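Exported gluconolactonase (Xanthomonas campestris pv. campestris, PDB 3DR2) probably hydrolyses glucono-1,5-lactone to gluconate, as a calcium-binding six-bladed beta-propeller enzyme that pairs into a dimer. Local coordinates at residues C18-T24 with L270-P276; A35-Y41 with P297-P303; Q200-Q206 with E216-W222. All blocks are in the same frame, centred on the assembly; numbering follows the deposited sequence.

How the contacts relate
Contact 3 is a buried hairpin within one propeller blade, close to the calcium centre and regularly bonded along its length, whereas contacts 1 and 2 are partly buried and add residues from near the N-terminus to strands from late in the chain. These two touch each other: Thr-275 and Pro-276 pack on Trp-300, and Ile-273 on Leu-302. Contact 1 relies on prolines, a bridging water and a single well-bonded residue pair, contact 2 on a bulged strand pair with leucine packing. Contact 3 adds a buried chain of side-chain hydrogen bonds and lies across the chain's centre from contact 2.

Contact 1. Residues C18-T24 with L270-P276; sequences CDPPRIT and LGHIPTP
Arg-22 and His-272 pair through their backbones where the N-terminal part of the chain lays a short, weakly bonded strand along the outer edge of one blade of the six-bladed beta-propeller. Strand 269-274, to which it adds itself, runs antiparallel to it. Two hydrogen bonds make this pair: Arg-22 N donates to His-272 O over 2.8 Å, and His-272 N answers to Arg-22 O over 2.9 Å. Their side chains leave on the same face of the sheet and then part: Arg-22 runs extended from CG to NE, and His-272 NE2 makes a weak hydrogen bond to Thr-258 OG1. On the other edge of strand 269-274, Leu-270 and Gly-271 both face Val-262, a classic beta bulge.

Proline contacts take over further along, where Pro-274 has no N-H to continue the pairing. Its ring lies against backbone carbonyls instead, with CB 3.3 Å from Asp-19 O and CD 3.5 Å from Pro-20 O. A water spans the same gap, donating to Asp-19 O and to Pro-274 O at 2.6 Å each.

Apolar contacts fill in between and beyond these. Pro-21 CG meets Ile-273 CG1 at 4.3 Å, and Ile-23 turns to Leu-28, Ala-29 and Leu-32 of helix 26-32. With chi1 at 60°, Cys-18 holds its sulfur between its own backbone N and carbonyl carbon, which sets SG 3.6 Å from Pro-276 CD.

Contact 2. Residues A35-Y41 with P297-P303; sequences ARLLTLY and PCLWMLP
Leu-38 and Met-301 exchange a pair of backbone hydrogen bonds, Leu-38 N to Met-301 O at 2.8 Å and Met-301 N to Leu-38 O at 2.9 Å. Two residues further along each strand, the carbonyl of Leu-299 serves two donors. Leu-40 N donates to Leu-299 O at 2.8 Å, whereas Tyr-41 N reaches the same oxygen only weakly, at 3.4 Å. Leu-40 and Tyr-41 thus share one partner in a classic beta bulge, and Leu-299 N closes the pattern by donating to Tyr-41 O. The pairing is the "Velcro" closure of a beta-propeller: strand 38-41, from early in the chain, and the C-terminal strand 298-303 lie side by side in one blade. On their outward edges the strands make further backbone hydrogen bonds, Leu-37 with Ala-16 and Thr-39 with Val-14, Trp-300 with Ile-293 and Leu-302 with Leu-291.

Among the side chains, Trp-300 NE1 donates to a water 2.9 Å away, which is also hydrogen-bonded to Thr-39 OG1 at 3.0 Å, both oxygens sitting at the edge of the indole. Arg-36 NH1 bonds to Ala-35 O from above the carbonyl plane, 71° out of it. The rest is packing. Leu-37, its CG anti to the backbone N (chi1 -170°), brings CD2 over a face of the indole, 4.3 Å from the centroid of the five-membered ring, and Leu-40 CD1 meets Leu-299 CD1 at 3.8 Å.

Contact 3. Residues Q200-Q206 with E216-W222; sequences QTLYVSQ and EITAFAW
From Gln-200 with Trp-222 to Gln-206 with Glu-216, strands 201-206 and 216-222 run antiparallel at 150°, their axes 4.3 Å apart at closest approach, and seven backbone hydrogen bonds join them without a break in register. On the face carrying Leu-202, Val-204 and Phe-220, the packing is apolar: Val-204 CG2 approaches Phe-220 CE2 at 4.2 Å, the side chains meeting at a slant. The backbone oxygen of Leu-202 lies at the edge of the phenyl ring, in its plane. Further along this face the chemistry turns polar. Gln-206 NE2 donates to Thr-218 OG1 over 2.9 Å, with the hydroxyl in the plane of the amide. Thr-218 OG1 in turn donates to Glu-216 OE1 at 2.7 Å, which accepts on its anti lone pair, the one away from the other oxygen. The hydroxyl is therefore gripped as acceptor and donor at once, which fixes its rotation. Both ends of this chain of bonds are held, Gln-206 OE1 by Asp-188 N and Glu-216 OE2 by Ser-214 OG.

The two strands are a beta hairpin, the middle pair of a four-stranded antiparallel propeller blade. On its other face, Ala-219 CB touches Tyr-203 CD2 at 4.0 Å, and Thr-201 CG2 lies above one face of the tyrosine ring, toward its rim; Phe-233 is that ring's edge-to-face partner. Ser-205, about 7 Å from a calcium ion, is backbone-bonded to the calcium ligand Asn-191, consistent with a second-shell role. Its OG accepts from Gly-192 N and has Pro-241 O and Asp-242 O as alternative acceptors for its single proton.

Contact 1. Residues C18-T24 with L270-P276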
loop_
_atom_site.group_PDB
_atom_site.type_symbol
_atom_site.label_atom_id
_atom_site.label_comp_id
_atom_site.label_asym_id
_atom_site.label_seq_id
_atom_site.Cartn_x
_atom_site.Cartn_y
_atom_site.Cartn_z
ATOM N N CYS A 18 -15.324 -6.735 17.964
ATOM C CA CYS A 18 -16.562 -6.261 17.369
ATOM C C CYS A 18 -17.749 -6.943 18.037
ATOM O O CYS A 18 -17.582 -7.903 18.795
ATOM C CB CYS A 18 -16.565 -6.546 15.860
ATOM S SG CYS A 18 -16.414 -8.298 15.409
ATOM N N ASP A 19 -18.948 -6.444 17.764
ATOM C CA ASP A 19 -20.145 -7.023 18.354
ATOM C C ASP A 19 -20.463 -8.370 17.722
ATOM O O ASP A 19 -20.127 -8.621 16.558
ATOM C CB ASP A 19 -21.342 -6.080 18.175
ATOM C CG ASP A 19 -21.171 -4.769 18.922
ATOM O OD1 ASP A 19 -20.810 -4.810 20.118
ATOM O OD2 ASP A 19 -21.405 -3.699 18.321
ATOM N N PRO A 20 -21.098 -9.270 18.490
ATOM C CA PRO A 20 -21.453 -10.592 17.965
ATOM C C PRO A 20 -22.580 -10.449 16.944
ATOM O O PRO A 20 -23.218 -9.398 16.859
ATOM C CB PRO A 20 -21.883 -11.354 19.217
ATOM C CG PRO A 20 -22.488 -10.268 20.067
ATOM C CD PRO A 20 -21.488 -9.142 19.906
ATOM N N PRO A 21 -22.832 -11.499 16.152
ATOM C CA PRO A 21 -23.887 -11.476 15.133
ATOM C C PRO A 21 -25.285 -11.111 15.632
ATOM O O PRO A 21 -25.702 -11.515 16.720
ATOM C CB PRO A 21 -23.833 -12.886 14.556
ATOM C CG PRO A 21 -22.387 -13.219 14.663
ATOM C CD PRO A 21 -22.047 -12.742 16.053
ATOM N N ARG A 22 -25.992 -10.334 14.814
ATOM C CA ARG A 22 -27.359 -9.890 15.092
ATOM C C ARG A 22 -28.235 -10.752 14.185
ATOM O O ARG A 22 -28.385 -10.459 12.994
ATOM C CB ARG A 22 -27.508 -8.413 14.719
ATOM C CG ARG A 22 -28.905 -7.834 14.882
ATOM C CD ARG A 22 -29.049 -6.587 14.016
ATOM N NE ARG A 22 -30.319 -5.892 14.211
ATOM C CZ ARG A 22 -30.680 -5.289 15.342
ATOM N NH1 ARG A 22 -29.867 -5.297 16.391
ATOM N NH2 ARG A 22 -31.853 -4.671 15.421
ATOM N N ILE A 23 -28.812 -11.808 14.750
ATOM C CA ILE A 23 -29.625 -12.737 13.967
ATOM C C ILE A 23 -31.103 -12.769 14.323
ATOM O O ILE A 23 -31.476 -13.122 15.441
ATOM C CB ILE A 23 -29.091 -14.168 14.113
ATOM C CG1 ILE A 23 -27.578 -14.183 13.881
ATOM C CG2 ILE A 23 -29.783 -15.084 13.124
ATOM C CD1 ILE A 23 -26.930 -15.495 14.265
ATOM N N THR A 24 -31.946 -12.424 13.360
ATOM C CA THR A 24 -33.382 -12.441 13.581
ATOM C C THR A 24 -33.956 -13.772 13.094
ATOM O O THR A 24 -34.843 -14.346 13.733
ATOM C CB THR A 24 -34.068 -11.277 12.841
ATOM O OG1 THR A 24 -33.676 -11.283 11.461
ATOM C CG2 THR A 24 -33.676 -9.945 13.478
ATOM N N LEU A 270 -31.679 -11.961 6.526
ATOM C CA LEU A 270 -31.760 -12.950 7.596
ATOM C C LEU A 270 -30.982 -12.565 8.849
ATOM O O LEU A 270 -31.306 -13.016 9.948
ATOM C CB LEU A 270 -31.262 -14.304 7.079
ATOM C CG LEU A 270 -31.951 -14.814 5.809
ATOM C CD1 LEU A 270 -31.409 -16.188 5.425
ATOM C CD2 LEU A 270 -33.453 -14.878 6.044
ATOM N N GLY A 271 -29.956 -11.737 8.687
ATOM C CA GLY A 271 -29.166 -11.331 9.833
ATOM C C GLY A 271 -27.917 -10.587 9.414
ATOM O O GLY A 271 -27.635 -10.455 8.225
ATOM N N HIS A 272 -27.155 -10.127 10.398
ATOM C CA HIS A 272 -25.941 -9.366 10.139
ATOM C C HIS A 272 -24.782 -9.846 11.011
ATOM O O HIS A 272 -24.961 -10.147 12.196
ATOM C CB HIS A 272 -26.242 -7.884 10.392
ATOM C CG HIS A 272 -25.080 -6.970 10.174
ATOM N ND1 HIS A 272 -24.278 -6.528 11.203
ATOM C CD2 HIS A 272 -24.605 -6.383 9.048
ATOM C CE1 HIS A 272 -23.359 -5.708 10.723
ATOM N NE2 HIS A 272 -23.536 -5.602 9.418
ATOM N N ILE A 273 -23.598 -9.930 10.409
ATOM C CA ILE A 273 -22.392 -10.352 11.116
ATOM C C ILE A 273 -21.453 -9.151 11.190
ATOM O O ILE A 273 -20.747 -8.836 10.228
ATOM C CB ILE A 273 -21.682 -11.513 10.375
ATOM C CG1 ILE A 273 -22.591 -12.744 10.361
ATOM C CG2 ILE A 273 -20.348 -11.834 11.055
ATOM C CD1 ILE A 273 -22.115 -13.871 9.463
ATOM N N PRO A 274 -21.443 -8.448 12.334
ATOM C CA PRO A 274 -20.571 -7.282 12.476
ATOM C C PRO A 274 -19.097 -7.606 12.297
ATOM O O PRO A 274 -18.640 -8.692 12.655
ATOM C CB PRO A 274 -20.871 -6.796 13.893
ATOM C CG PRO A 274 -22.289 -7.216 14.102
ATOM C CD PRO A 274 -22.297 -8.608 13.524
ATOM N N THR A 275 -18.364 -6.654 11.730
ATOM C CA THR A 275 -16.928 -6.787 11.534
ATOM C C THR A 275 -16.327 -5.472 12.033
ATOM O O THR A 275 -16.939 -4.414 11.892
ATOM C CB THR A 275 -16.573 -7.003 10.058
ATOM O OG1 THR A 275 -15.155 -7.117 9.929
ATOM C CG2 THR A 275 -17.055 -5.851 9.220
ATOM N N PRO A 276 -15.120 -5.519 12.622
ATOM C CA PRO A 276 -14.463 -4.313 13.147
ATOM C C PRO A 276 -14.232 -3.129 12.207
ATOM O O PRO A 276 -14.078 -1.999 12.663
ATOM C CB PRO A 276 -13.166 -4.855 13.765
ATOM C CG PRO A 276 -12.951 -6.173 13.096
ATOM C CD PRO A 276 -14.332 -6.728 12.910
HETATM O O HOH W 1 -19.594 -10.205 14.579
#

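Contact 2. Residues A35-Y41 with P297-P303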
loop_
_atom_site.group_PDB
_atom_site.type_symbol
_atom_site.label_atom_id
_atom_site.label_comp_id
_atom_site.label_asym_id
_atom_site.label_seq_id
_atom_site.Cartn_x
_atom_site.Cartn_y
_atom_site.Cartn_z
ATOM N N ALA A 35 -20.900 -18.898 17.202
ATOM C CA ALA A 35 -19.681 -18.523 16.494
ATOM C C ALA A 35 -19.336 -17.051 16.687
ATOM O O ALA A 35 -20.209 -16.186 16.617
ATOM C CB ALA A 35 -19.831 -18.828 15.005
ATOM N N ARG A 36 -18.057 -16.781 16.934
ATOM C CA ARG A 36 -17.561 -15.421 17.117
ATOM C C ARG A 36 -16.471 -15.180 16.073
ATOM O O ARG A 36 -15.718 -16.090 15.738
ATOM C CB ARG A 36 -16.994 -15.245 18.527
ATOM C CG ARG A 36 -18.055 -15.224 19.622
ATOM C CD ARG A 36 -18.900 -13.958 19.551
ATOM N NE ARG A 36 -19.956 -13.928 20.564
ATOM C CZ ARG A 36 -21.049 -14.686 20.533
ATOM N NH1 ARG A 36 -21.245 -15.545 19.538
ATOM N NH2 ARG A 36 -21.953 -14.583 21.499
ATOM N N LEU A 37 -16.395 -13.957 15.557
ATOM C CA LEU A 37 -15.415 -13.619 14.525
ATOM C C LEU A 37 -13.976 -13.602 15.029
ATOM O O LEU A 37 -13.704 -13.137 16.131
ATOM C CB LEU A 37 -15.745 -12.252 13.917
ATOM C CG LEU A 37 -14.958 -11.859 12.662
ATOM C CD1 LEU A 37 -15.405 -12.715 11.489
ATOM C CD2 LEU A 37 -15.189 -10.386 12.353
ATOM N N LEU A 38 -13.064 -14.105 14.198
ATOM C CA LEU A 38 -11.641 -14.148 14.520
ATOM C C LEU A 38 -10.838 -13.331 13.518
ATOM O O LEU A 38 -11.278 -13.105 12.385
ATOM C CB LEU A 38 -11.111 -15.584 14.475
ATOM C CG LEU A 38 -11.632 -16.634 15.458
ATOM C CD1 LEU A 38 -11.380 -16.172 16.877
ATOM C CD2 LEU A 38 -13.098 -16.867 15.230
ATOM N N THR A 39 -9.656 -12.898 13.942
ATOM C CA THR A 39 -8.758 -12.142 13.078
ATOM C C THR A 39 -7.616 -13.070 12.689
ATOM O O THR A 39 -6.907 -13.581 13.558
ATOM C CB THR A 39 -8.181 -10.916 13.810
ATOM O OG1 THR A 39 -9.253 -10.053 14.202
ATOM C CG2 THR A 39 -7.215 -10.155 12.903
ATOM N N LEU A 40 -7.440 -13.290 11.387
ATOM C CA LEU A 40 -6.383 -14.168 10.894
ATOM C C LEU A 40 -5.153 -13.399 10.431
ATOM O O LEU A 40 -4.052 -13.939 10.402
ATOM C CB LEU A 40 -6.899 -15.028 9.736
ATOM C CG LEU A 40 -8.115 -15.913 10.021
ATOM C CD1 LEU A 40 -8.495 -16.698 8.775
ATOM C CD2 LEU A 40 -7.794 -16.859 11.162
ATOM N N TYR A 41 -5.350 -12.139 10.062
ATOM C CA TYR A 41 -4.256 -11.297 9.594
ATOM C C TYR A 41 -4.705 -9.854 9.742
ATOM O O TYR A 41 -5.874 -9.550 9.541
ATOM C CB TYR A 41 -3.961 -11.593 8.118
ATOM C CG TYR A 41 -2.670 -11.003 7.586
ATOM C CD1 TYR A 41 -1.437 -11.568 7.908
ATOM C CD2 TYR A 41 -2.685 -9.898 6.729
ATOM C CE1 TYR A 41 -0.247 -11.057 7.388
ATOM C CE2 TYR A 41 -1.507 -9.378 6.203
ATOM C CZ TYR A 41 -0.287 -9.967 6.536
ATOM O OH TYR A 41 0.888 -9.485 5.999
ATOM N N PRO A 297 -6.934 -3.722 6.421
ATOM C CA PRO A 297 -5.732 -4.484 6.767
ATOM C C PRO A 297 -6.000 -5.938 7.154
ATOM O O PRO A 297 -5.060 -6.719 7.312
ATOM C CB PRO A 297 -5.159 -3.704 7.954
ATOM C CG PRO A 297 -5.724 -2.324 7.792
ATOM C CD PRO A 297 -7.137 -2.605 7.359
ATOM N N CYS A 298 -7.271 -6.308 7.260
ATOM C CA CYS A 298 -7.620 -7.636 7.749
ATOM C C CYS A 298 -8.235 -8.739 6.911
ATOM O O CYS A 298 -8.878 -8.515 5.887
ATOM C CB CYS A 298 -8.546 -7.486 8.956
ATOM S SG CYS A 298 -8.043 -6.268 10.172
ATOM N N LEU A 299 -8.052 -9.949 7.433
ATOM C CA LEU A 299 -8.643 -11.166 6.897
ATOM C C LEU A 299 -9.275 -11.736 8.172
ATOM O O LEU A 299 -8.565 -12.088 9.118
ATOM C CB LEU A 299 -7.582 -12.134 6.369
ATOM C CG LEU A 299 -8.008 -13.219 5.366
ATOM C CD1 LEU A 299 -7.417 -14.544 5.798
ATOM C CD2 LEU A 299 -9.520 -13.328 5.239
ATOM N N TRP A 300 -10.600 -11.778 8.218
ATOM C CA TRP A 300 -11.298 -12.308 9.388
ATOM C C TRP A 300 -11.901 -13.663 9.040
ATOM O O TRP A 300 -12.018 -14.019 7.868
ATOM C CB TRP A 300 -12.420 -11.364 9.815
ATOM C CG TRP A 300 -11.980 -9.969 10.157
ATOM C CD1 TRP A 300 -11.201 -9.581 11.212
ATOM C CD2 TRP A 300 -12.342 -8.767 9.462
ATOM N NE1 TRP A 300 -11.062 -8.211 11.221
ATOM C CE2 TRP A 300 -11.751 -7.688 10.158
ATOM C CE3 TRP A 300 -13.112 -8.499 8.321
ATOM C CZ2 TRP A 300 -11.906 -6.358 9.751
ATOM C CZ3 TRP A 300 -13.267 -7.175 7.916
ATOM C CH2 TRP A 300 -12.666 -6.123 8.632
ATOM N N MET A 301 -12.291 -14.423 10.058
ATOM C CA MET A 301 -12.901 -15.722 9.807
ATOM C C MET A 301 -13.937 -16.060 10.868
ATOM O O MET A 301 -13.742 -15.781 12.049
ATOM C CB MET A 301 -11.839 -16.828 9.752
ATOM C CG MET A 301 -12.387 -18.202 9.340
ATOM S SD MET A 301 -12.857 -19.300 10.738
ATOM C CE MET A 301 -11.222 -19.799 11.274
ATOM N N LEU A 302 -15.043 -16.650 10.428
ATOM C CA LEU A 302 -16.124 -17.047 11.322
ATOM C C LEU A 302 -16.294 -18.558 11.209
ATOM O O LEU A 302 -16.799 -19.068 10.206
ATOM C CB LEU A 302 -17.429 -16.349 10.923
ATOM C CG LEU A 302 -18.589 -16.498 11.913
ATOM C CD1 LEU A 302 -18.231 -15.806 13.214
ATOM C CD2 LEU A 302 -19.859 -15.891 11.327
ATOM N N PRO A 303 -15.879 -19.298 12.247
ATOM C CA PRO A 303 -15.989 -20.758 12.243
ATOM C C PRO A 303 -17.371 -21.226 12.686
ATOM O O PRO A 303 -17.782 -20.996 13.820
ATOM C CB PRO A 303 -14.891 -21.172 13.209
ATOM C CG PRO A 303 -14.991 -20.111 14.259
ATOM C CD PRO A 303 -15.194 -18.824 13.467
HETATM O O HOH W 2 -9.506 -7.178 13.461
#

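Contact 3. Residues Q200-Q206 with E216-W222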
loop_
_atom_site.group_PDB
_atom_site.type_symbol
_atom_site.label_atom_id
_atom_site.label_comp_id
_atom_site.label_asym_id
_atom_site.label_seq_id
_atom_site.Cartn_x
_atom_site.Cartn_y
_atom_site.Cartn_z
ATOM N N GLN A 200 -29.016 -20.695 -12.242
ATOM C CA GLN A 200 -30.089 -20.120 -13.053
ATOM C C GLN A 200 -30.167 -18.611 -12.840
ATOM O O GLN A 200 -30.762 -17.887 -13.641
ATOM C CB GLN A 200 -31.441 -20.750 -12.701
ATOM C CG GLN A 200 -31.648 -22.152 -13.251
ATOM C CD GLN A 200 -33.059 -22.671 -13.004
ATOM O OE1 GLN A 200 -33.449 -22.929 -11.865
ATOM N NE2 GLN A 200 -33.833 -22.816 -14.075
ATOM N N THR A 201 -29.555 -18.142 -11.757
ATOM C CA THR A 201 -29.553 -16.724 -11.436
ATOM C C THR A 201 -28.126 -16.244 -11.200
ATOM O O THR A 201 -27.344 -16.917 -10.542
ATOM C CB THR A 201 -30.385 -16.436 -10.160
ATOM O OG1 THR A 201 -31.746 -16.833 -10.372
ATOM C CG2 THR A 201 -30.345 -14.948 -9.807
ATOM N N LEU A 202 -27.788 -15.092 -11.766
ATOM C CA LEU A 202 -26.461 -14.513 -11.580
ATOM C C LEU A 202 -26.675 -13.219 -10.811
ATOM O O LEU A 202 -27.462 -12.365 -11.232
ATOM C CB LEU A 202 -25.805 -14.186 -12.925
ATOM C CG LEU A 202 -24.277 -14.013 -12.993
ATOM C CD1 LEU A 202 -23.937 -12.926 -13.996
ATOM C CD2 LEU A 202 -23.699 -13.670 -11.638
ATOM N N TYR A 203 -25.988 -13.079 -9.681
ATOM C CA TYR A 203 -26.095 -11.874 -8.870
ATOM C C TYR A 203 -24.865 -11.020 -9.149
ATOM O O TYR A 203 -23.752 -11.537 -9.216
ATOM C CB TYR A 203 -26.132 -12.223 -7.382
ATOM C CG TYR A 203 -27.225 -13.186 -6.981
ATOM C CD1 TYR A 203 -26.960 -14.543 -6.826
ATOM C CD2 TYR A 203 -28.522 -12.734 -6.732
ATOM C CE1 TYR A 203 -27.951 -15.427 -6.430
ATOM C CE2 TYR A 203 -29.523 -13.611 -6.334
ATOM C CZ TYR A 203 -29.227 -14.960 -6.182
ATOM O OH TYR A 203 -30.204 -15.837 -5.766
ATOM N N VAL A 204 -25.071 -9.717 -9.315
ATOM C CA VAL A 204 -23.977 -8.789 -9.589
ATOM C C VAL A 204 -24.261 -7.495 -8.848
ATOM O O VAL A 204 -25.343 -6.934 -8.982
ATOM C CB VAL A 204 -23.883 -8.447 -11.094
ATOM C CG1 VAL A 204 -22.690 -7.542 -11.351
ATOM C CG2 VAL A 204 -23.778 -9.717 -11.923
ATOM N N SER A 205 -23.307 -7.011 -8.062
ATOM C CA SER A 205 -23.557 -5.761 -7.358
ATOM C C SER A 205 -23.069 -4.592 -8.206
ATOM O O SER A 205 -22.194 -4.748 -9.059
ATOM C CB SER A 205 -22.865 -5.743 -5.987
ATOM O OG SER A 205 -21.453 -5.717 -6.104
ATOM N N GLN A 206 -23.667 -3.428 -7.982
ATOM C CA GLN A 206 -23.299 -2.213 -8.696
ATOM C C GLN A 206 -23.002 -1.212 -7.590
ATOM O O GLN A 206 -23.859 -0.944 -6.750
ATOM C CB GLN A 206 -24.469 -1.718 -9.562
ATOM C CG GLN A 206 -24.934 -2.702 -10.626
ATOM C CD GLN A 206 -26.006 -2.114 -11.534
ATOM O OE1 GLN A 206 -25.770 -1.125 -12.231
ATOM N NE2 GLN A 206 -27.191 -2.714 -11.521
ATOM N N GLU A 216 -26.578 -1.375 -5.305
ATOM C CA GLU A 216 -27.400 -2.530 -5.002
ATOM C C GLU A 216 -26.785 -3.829 -5.494
ATOM O O GLU A 216 -25.732 -3.848 -6.133
ATOM C CB GLU A 216 -28.751 -2.377 -5.708
ATOM C CG GLU A 216 -28.595 -2.394 -7.235
ATOM C CD GLU A 216 -29.910 -2.387 -8.000
ATOM O OE1 GLU A 216 -30.088 -3.255 -8.882
ATOM O OE2 GLU A 216 -30.759 -1.515 -7.728
ATOM N N ILE A 217 -27.473 -4.916 -5.174
ATOM C CA ILE A 217 -27.100 -6.234 -5.648
ATOM C C ILE A 217 -28.214 -6.488 -6.652
ATOM O O ILE A 217 -29.403 -6.409 -6.317
ATOM C CB ILE A 217 -27.154 -7.311 -4.554
ATOM C CG1 ILE A 217 -26.106 -7.015 -3.479
ATOM C CG2 ILE A 217 -26.890 -8.684 -5.173
ATOM C CD1 ILE A 217 -26.080 -8.039 -2.362
ATOM N N THR A 218 -27.822 -6.759 -7.890
ATOM C CA THR A 218 -28.768 -6.996 -8.970
ATOM C C THR A 218 -28.789 -8.475 -9.333
ATOM O O THR A 218 -27.780 -9.161 -9.216
ATOM C CB THR A 218 -28.360 -6.179 -10.209
ATOM O OG1 THR A 218 -28.090 -4.828 -9.815
ATOM C CG2 THR A 218 -29.467 -6.190 -11.250
ATOM N N ALA A 219 -29.943 -8.962 -9.774
ATOM C CA ALA A 219 -30.071 -10.358 -10.160
ATOM C C ALA A 219 -30.440 -10.459 -11.634
ATOM O O ALA A 219 -31.227 -9.665 -12.146
ATOM C CB ALA A 219 -31.128 -11.042 -9.307
ATOM N N PHE A 220 -29.850 -11.439 -12.309
ATOM C CA PHE A 220 -30.102 -11.681 -13.727
ATOM C C PHE A 220 -30.489 -13.136 -13.918
ATOM O O PHE A 220 -30.116 -14.001 -13.122
ATOM C CB PHE A 220 -28.841 -11.437 -14.551
ATOM C CG PHE A 220 -28.443 -9.999 -14.670
ATOM C CD1 PHE A 220 -28.959 -9.203 -15.684
ATOM C CD2 PHE A 220 -27.494 -9.455 -13.806
ATOM C CE1 PHE A 220 -28.534 -7.892 -15.845
ATOM C CE2 PHE A 220 -27.061 -8.144 -13.956
ATOM C CZ PHE A 220 -27.579 -7.356 -14.980
ATOM N N ALA A 221 -31.232 -13.407 -14.984
ATOM C CA ALA A 221 -31.615 -14.771 -15.297
ATOM C C ALA A 221 -30.584 -15.261 -16.306
ATOM O O ALA A 221 -30.372 -14.627 -17.337
ATOM C CB ALA A 221 -33.015 -14.807 -15.917
ATOM N N TRP A 222 -29.924 -16.370 -15.996
ATOM C CA TRP A 222 -28.933 -16.942 -16.898
ATOM C C TRP A 222 -29.598 -18.123 -17.590
ATOM O O TRP A 222 -29.657 -19.224 -17.049
ATOM C CB TRP A 222 -27.697 -17.409 -16.114
ATOM C CG TRP A 222 -26.688 -18.219 -16.903
ATOM C CD1 TRP A 222 -26.105 -19.392 -16.510
ATOM C CD2 TRP A 222 -26.114 -17.898 -18.182
ATOM N NE1 TRP A 222 -25.208 -19.819 -17.457
ATOM C CE2 TRP A 222 -25.191 -18.923 -18.493
ATOM C CE3 TRP A 222 -26.287 -16.847 -19.090
ATOM C CZ2 TRP A 222 -24.441 -18.927 -19.675
ATOM C CZ3 TRP A 222 -25.539 -16.850 -20.270
ATOM C CH2 TRP A 222 -24.628 -17.885 -20.549
HETATM O O HOH W 3 -33.168 -15.443 -12.356
#